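Local coordinates for putative hyaluronoglucosaminidase (Clostridium perfringens, PDB 6PWI), which probably acts as a hexosaminidase of glycoside hydrolase family 84, the part present here including its catalytic barrel domain, at residues N392-D397 and K433-A438; K419-N424 and A440-N445. One frame throughout, in Å; residues are numbered along the deposited sequence.

Interaction 1. Residues N392-D397 and K433-A438. With EDO (1,2-ethanediol), chain D; EDO (1,2-ethanediol), chain H.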
loop_
_atom_site.group_PDB
_atom_site.type_symbol
_atom_site.label_atom_id
_atom_site.label_comp_id
_atom_site.label_asym_id
_atom_site.label_seq_id
_atom_site.Cartn_x
_atom_site.Cartn_y
_atom_site.Cartn_z
ATOM N N ASN A 392 2.895 -7.459 7.819
ATOM C CA ASN A 392 2.306 -6.821 8.983
ATOM C C ASN A 392 2.985 -5.476 9.244
ATOM O O ASN A 392 3.590 -5.274 10.296
ATOM C CB ASN A 392 2.333 -7.748 10.199
ATOM C CG ASN A 392 1.101 -8.623 10.272
ATOM O OD1 ASN A 392 0.000 -8.163 9.978
ATOM N ND2 ASN A 392 1.273 -9.882 10.647
ATOM N N TRP A 393 2.882 -4.575 8.263
ATOM C CA TRP A 393 3.271 -3.180 8.370
ATOM C C TRP A 393 2.485 -2.426 7.306
ATOM O O TRP A 393 2.404 -2.892 6.172
ATOM C CB TRP A 393 4.780 -3.004 8.147
ATOM C CG TRP A 393 5.213 -1.573 8.030
ATOM C CD1 TRP A 393 5.476 -0.706 9.052
ATOM C CD2 TRP A 393 5.426 -0.827 6.818
ATOM N NE1 TRP A 393 5.837 0.524 8.565
ATOM C CE2 TRP A 393 5.821 0.479 7.196
ATOM C CE3 TRP A 393 5.338 -1.132 5.456
ATOM C CZ2 TRP A 393 6.123 1.472 6.259
ATOM C CZ3 TRP A 393 5.634 -0.152 4.534
ATOM C CH2 TRP A 393 6.022 1.130 4.928
ATOM N N PRO A 394 1.930 -1.228 7.597
ATOM C CA PRO A 394 2.181 -0.521 8.849
ATOM C C PRO A 394 1.091 -0.625 9.913
ATOM O O PRO A 394 0.857 0.337 10.644
ATOM C CB PRO A 394 2.213 0.911 8.302
ATOM C CG PRO A 394 1.065 0.930 7.317
ATOM C CD PRO A 394 1.096 -0.443 6.675
ATOM N N VAL A 395 0.455 -1.797 10.009
ATOM C CA VAL A 395 -0.560 -2.059 11.023
ATOM C C VAL A 395 -0.078 -1.546 12.381
ATOM O O VAL A 395 1.027 -1.861 12.816
ATOM C CB VAL A 395 -0.962 -3.552 11.073
ATOM C CG1 VAL A 395 0.239 -4.487 11.091
ATOM C CG2 VAL A 395 -1.891 -3.863 12.235
ATOM N N ASN A 396 -0.936 -0.778 13.059
ATOM C CA ASN A 396 -0.555 -0.126 14.300
ATOM C C ASN A 396 -1.397 -0.640 15.471
ATOM O O ASN A 396 -1.476 0.020 16.505
ATOM C CB ASN A 396 -0.584 1.404 14.175
ATOM C CG ASN A 396 -1.961 1.970 13.893
ATOM O OD1 ASN A 396 -2.907 1.236 13.628
ATOM N ND2 ASN A 396 -2.088 3.284 13.944
ATOM N N ASP A 397 -2.012 -1.820 15.323
ATOM C CA ASP A 397 -2.733 -2.407 16.440
ATOM C C ASP A 397 -1.723 -2.838 17.503
ATOM O O ASP A 397 -2.070 -3.044 18.669
ATOM C CB ASP A 397 -3.705 -3.500 15.982
ATOM C CG ASP A 397 -3.028 -4.700 15.350
ATOM O OD1 ASP A 397 -1.778 -4.796 15.462
ATOM O OD2 ASP A 397 -3.751 -5.528 14.735
ATOM N N LYS A 433 -1.702 5.398 3.026
ATOM C CA LYS A 433 -1.379 5.539 1.611
ATOM C C LYS A 433 0.131 5.497 1.383
ATOM O O LYS A 433 0.562 5.096 0.300
ATOM C CB LYS A 433 -2.016 6.779 0.975
ATOM C CG LYS A 433 -3.507 6.644 0.693
ATOM C CD LYS A 433 -4.130 7.955 0.299
ATOM C CE LYS A 433 -5.597 7.862 -0.040
ATOM N NZ LYS A 433 -5.995 9.077 -0.782
ATOM N N VAL A 434 0.910 5.882 2.407
ATOM C CA VAL A 434 2.366 5.905 2.333
ATOM C C VAL A 434 2.880 4.486 2.081
ATOM O O VAL A 434 3.687 4.257 1.175
ATOM C CB VAL A 434 2.995 6.536 3.594
ATOM C CG1 VAL A 434 4.512 6.439 3.605
ATOM C CG2 VAL A 434 2.547 7.978 3.814
ATOM N N ALA A 435 2.376 3.530 2.866
ATOM C CA ALA A 435 2.784 2.141 2.731
ATOM C C ALA A 435 2.224 1.533 1.446
ATOM O O ALA A 435 2.903 0.738 0.796
ATOM C CB ALA A 435 2.362 1.362 3.942
ATOM N N LEU A 436 0.996 1.912 1.069
ATOM C CA LEU A 436 0.416 1.380 -0.155
ATOM C C LEU A 436 1.342 1.702 -1.323
ATOM O O LEU A 436 1.640 0.827 -2.132
ATOM C CB LEU A 436 -0.995 1.936 -0.376
ATOM C CG LEU A 436 -2.141 0.979 -0.046
ATOM C CD1 LEU A 436 -2.235 0.725 1.453
ATOM C CD2 LEU A 436 -3.460 1.527 -0.568
ATOM N N PHE A 437 1.822 2.953 -1.372
ATOM C CA PHE A 437 2.759 3.374 -2.399
ATOM C C PHE A 437 3.998 2.481 -2.380
ATOM O O PHE A 437 4.447 2.042 -3.436
ATOM C CB PHE A 437 3.140 4.842 -2.212
ATOM C CG PHE A 437 3.813 5.469 -3.407
ATOM C CD1 PHE A 437 3.070 6.151 -4.361
ATOM C CD2 PHE A 437 5.188 5.383 -3.577
ATOM C CE1 PHE A 437 3.695 6.745 -5.451
ATOM C CE2 PHE A 437 5.809 5.971 -4.672
ATOM C CZ PHE A 437 5.064 6.660 -5.602
ATOM N N ALA A 438 4.527 2.203 -1.176
ATOM C CA ALA A 438 5.752 1.431 -1.034
ATOM C C ALA A 438 5.559 0.021 -1.583
ATOM O O ALA A 438 6.325 -0.416 -2.444
ATOM C CB ALA A 438 6.207 1.415 0.399
HETATM C C1 EDO D . -1.067 -7.647 13.370
HETATM O O1 EDO D . -2.456 -7.406 13.244
HETATM C C2 EDO D . -0.707 -8.373 14.608
HETATM O O2 EDO D . -0.935 -7.624 15.786
HETATM C C1 EDO H . -2.514 -13.970 9.984
HETATM O O1 EDO H . -3.853 -13.763 10.419
HETATM C C2 EDO H . -1.751 -12.724 9.699
HETATM O O2 EDO H . -1.527 -11.820 10.791
#
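With CG of Trp393 anti to the backbone N (chi1 171°) and the indole turned by a chi2 of 83°, the benzo half of the ring reaches helix 433-444 and lies against Ala435. The methyl of Ala435 sits over the ring face: CB is 4.1 Å from the centroid of the six-membered ring and 28° off its normal, a CH-pi contact. Its nearest indole atom is CZ3 of Trp393, 3.7 Å from Ala435 CB. Ala438, one turn further along the helix, meets the same ring at its edge, close to the ring plane, with its CB 4.5 Å from Trp393 CZ3.

Pro394 completes the seat for the methyl. The peptide bond before it is cis, which folds the pyrrolidine back beneath the preceding indole, with CB of Pro394 3.6 Å from the indole plane and offset toward the rim. It occupies the same face as Ala435, which therefore sits in an apolar corner between the indole and the proline; Pro394 CD comes within 3.5 Å of Ala435 CB. The contact is wholly apolar and buried, and Met410 also touches Trp393.

Further along the loop, Asp397 holds an ethanediol, probably from the crystallisation liquor, with both carboxylate oxygens: OD2 of Asp397 accepts from O1 of the diol at 2.7 Å, and OD1 of Asp397 from O2 at 3.0 Å. OD2 is also bonded to the backbone N of Tyr187. Asn392 ND2 makes a weak hydrogen bond to O2 of a second ethanediol and another to Ile367 O, while its OD1 is bonded to Trp390 NE1.

Joining the loop after the seventh strand of a (beta/alpha)8 barrel to the start of the helix after the eighth, the contact belongs to the TIM-barrel fold of family 84.

Interaction 2. Residues K419-N424 and A440-N445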
loop_
_atom_site.group_PDB
_atom_site.type_symbol
_atom_site.label_atom_id
_atom_site.label_comp_id
_atom_site.label_asym_id
_atom_site.label_seq_id
_atom_site.Cartn_x
_atom_site.Cartn_y
_atom_site.Cartn_z
ATOM N N LYS A 419 5.559 -14.903 -4.491
ATOM C CA LYS A 419 4.500 -14.736 -5.474
ATOM C C LYS A 419 3.953 -13.310 -5.463
ATOM O O LYS A 419 3.263 -12.907 -6.394
ATOM C CB LYS A 419 3.342 -15.695 -5.171
ATOM C CG LYS A 419 3.613 -17.167 -5.440
ATOM C CD LYS A 419 2.387 -18.048 -5.305
ATOM C CE LYS A 419 2.422 -19.239 -6.246
ATOM N NZ LYS A 419 1.420 -20.265 -5.861
ATOM N N GLY A 420 4.236 -12.553 -4.398
ATOM C CA GLY A 420 3.679 -11.219 -4.261
ATOM C C GLY A 420 3.485 -10.822 -2.803
ATOM O O GLY A 420 3.821 -11.577 -1.896
ATOM N N ILE A 421 2.922 -9.628 -2.589
ATOM C CA ILE A 421 2.900 -9.061 -1.254
ATOM C C ILE A 421 1.647 -8.205 -1.073
ATOM O O ILE A 421 1.232 -7.492 -1.989
ATOM C CB ILE A 421 4.216 -8.295 -0.982
ATOM C CG1 ILE A 421 4.241 -7.658 0.411
ATOM C CG2 ILE A 421 4.522 -7.296 -2.090
ATOM C CD1 ILE A 421 5.637 -7.421 0.961
ATOM N N VAL A 422 1.039 -8.307 0.115
ATOM C CA VAL A 422 0.012 -7.362 0.525
ATOM C C VAL A 422 0.423 -6.729 1.851
ATOM O O VAL A 422 1.047 -7.384 2.680
ATOM C CB VAL A 422 -1.389 -7.998 0.606
ATOM C CG1 VAL A 422 -1.911 -8.393 -0.764
ATOM C CG2 VAL A 422 -1.456 -9.166 1.575
ATOM N N THR A 423 0.077 -5.451 2.026
ATOM C CA THR A 423 0.314 -4.731 3.268
ATOM C C THR A 423 -0.940 -4.759 4.140
ATOM O O THR A 423 -2.043 -4.491 3.677
ATOM C CB THR A 423 0.778 -3.292 3.004
ATOM O OG1 THR A 423 0.653 -2.576 4.230
ATOM C CG2 THR A 423 -0.040 -2.560 1.965
ATOM N N ASN A 424 -0.759 -5.085 5.419
ATOM C CA ASN A 424 -1.825 -4.994 6.406
ATOM C C ASN A 424 -1.699 -3.630 7.087
ATOM O O ASN A 424 -0.831 -3.443 7.934
ATOM C CB ASN A 424 -1.740 -6.175 7.379
ATOM C CG ASN A 424 -2.811 -6.175 8.448
ATOM O OD1 ASN A 424 -3.907 -5.674 8.223
ATOM N ND2 ASN A 424 -2.513 -6.747 9.605
ATOM N N ALA A 440 3.253 -1.106 -3.538
ATOM C CA ALA A 440 2.930 -1.070 -4.952
ATOM C C ALA A 440 4.215 -1.043 -5.776
ATOM O O ALA A 440 4.368 -1.837 -6.702
ATOM C CB ALA A 440 2.056 0.118 -5.257
ATOM N N ASP A 441 5.123 -0.125 -5.424
ATOM C CA ASP A 441 6.377 0.064 -6.130
ATOM C C ASP A 441 7.224 -1.199 -5.999
ATOM O O ASP A 441 7.668 -1.766 -6.996
ATOM C CB ASP A 441 7.083 1.307 -5.590
ATOM C CG ASP A 441 8.321 1.744 -6.359
ATOM O OD1 ASP A 441 8.529 1.270 -7.503
ATOM O OD2 ASP A 441 9.065 2.579 -5.811
ATOM N N TYR A 442 7.425 -1.648 -4.756
ATOM C CA TYR A 442 8.247 -2.813 -4.481
ATOM C C TYR A 442 7.640 -4.060 -5.117
ATOM O O TYR A 442 8.357 -4.892 -5.665
ATOM C CB TYR A 442 8.421 -2.998 -2.973
ATOM C CG TYR A 442 9.142 -4.257 -2.558
ATOM C CD1 TYR A 442 10.482 -4.455 -2.858
ATOM C CD2 TYR A 442 8.491 -5.251 -1.848
ATOM C CE1 TYR A 442 11.155 -5.604 -2.469
ATOM C CE2 TYR A 442 9.149 -6.401 -1.440
ATOM C CZ TYR A 442 10.484 -6.578 -1.752
ATOM O OH TYR A 442 11.129 -7.714 -1.359
ATOM N N GLY A 443 6.313 -4.189 -5.026
ATOM C CA GLY A 443 5.623 -5.371 -5.515
ATOM C C GLY A 443 5.763 -5.522 -7.026
ATOM O O GLY A 443 5.890 -6.645 -7.520
ATOM N N TRP A 444 5.750 -4.382 -7.733
ATOM C CA TRP A 444 5.824 -4.346 -9.185
ATOM C C TRP A 444 7.258 -4.588 -9.662
ATOM O O TRP A 444 7.493 -5.486 -10.475
ATOM C CB TRP A 444 5.250 -3.035 -9.743
ATOM C CG TRP A 444 5.278 -2.972 -11.241
ATOM C CD1 TRP A 444 6.286 -2.486 -12.020
ATOM C CD2 TRP A 444 4.261 -3.433 -12.151
ATOM N NE1 TRP A 444 5.971 -2.610 -13.346
ATOM C CE2 TRP A 444 4.735 -3.187 -13.460
ATOM C CE3 TRP A 444 2.999 -4.026 -11.994
ATOM C CZ2 TRP A 444 3.994 -3.516 -14.599
ATOM C CZ3 TRP A 444 2.270 -4.355 -13.119
ATOM C CH2 TRP A 444 2.760 -4.099 -14.403
ATOM N N ASN A 445 8.199 -3.782 -9.141
ATOM C CA ASN A 445 9.592 -3.799 -9.559
ATOM C C ASN A 445 10.485 -3.910 -8.327
ATOM O O ASN A 445 10.756 -2.903 -7.677
ATOM C CB ASN A 445 9.956 -2.527 -10.335
ATOM C CG ASN A 445 11.362 -2.532 -10.906
ATOM O OD1 ASN A 445 12.255 -3.203 -10.391
ATOM N ND2 ASN A 445 11.574 -1.775 -11.973
#
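Apolar packing carries the whole contact between Ile421 on strand 418-423 and Tyr442 and Gly443 in the last turn of helix 433-444. Ile421 points at the helix and uses two branches. Its CG2 rests on the bare backbone of Gly443, 4.1 Å from Gly443 CA, and because no side chain stands there, strand and helix come close: the CA atoms of Ile421 and Gly443 are 6.3 Å apart, the nearest such pair of the two segments. On the other branch CG1 lies opposite the backbone N across the CA-CB bond (chi1 179°), and the extended second torsion (chi2 155°) takes CD1 on to the Tyr442 ring. It arrives at the ring edge, near the ring plane, with Ile421 CD1 4.4 Å from Tyr442 CE2. Ile421 also packs on Met389, Leu391 and Ile439, and bonds through its backbone to Trp179 and Gly181, so it is gripped by both neighbouring strands as well as by the helix.

Polar interactions fix the two elements separately. The Tyr442 hydroxyl is hydrogen-bonded to Asp412 O, and its ring meets Phe449 edge to face; together they limit how the ring can turn. Backbone bonds close the helix end, with Asn445 N to Asp441 O at 3.0 Å and Trp444 N to Ala440 O at 3.1 Å, and Asn445 is the first residue to leave helical angles.

Side chains alternate along the strand: Ile421 and Thr423 pack on the helix, whereas Val422 instead touches Phe388 and Ile183 of the flanking strands. A helix laid on the outer side of the strand that precedes it, here the last beta-alpha unit closing the ring between the seventh and first strands, is characteristic of the (beta/alpha)8 barrel.

Overall arrangement
Interactions 1 and 2 share helix 433-444: its first turns face loop 392-397 in interaction 1, its last turn faces strand 418-423 in interaction 2, and their centres are 11 Å apart. The loop and strand also join directly. Trp393 O and Thr423 OG1 lie 2.6 Å apart and Asn392 OD1 and Asn424 ND2 2.9 Å apart, both probable hydrogen bonds, so the loop that receives the helix is tied to the end of the eighth strand. Asp299, the predicted proton donor, follows strand 293-296, placing it at the same end of the barrel as loop 392-397; neither contact includes it.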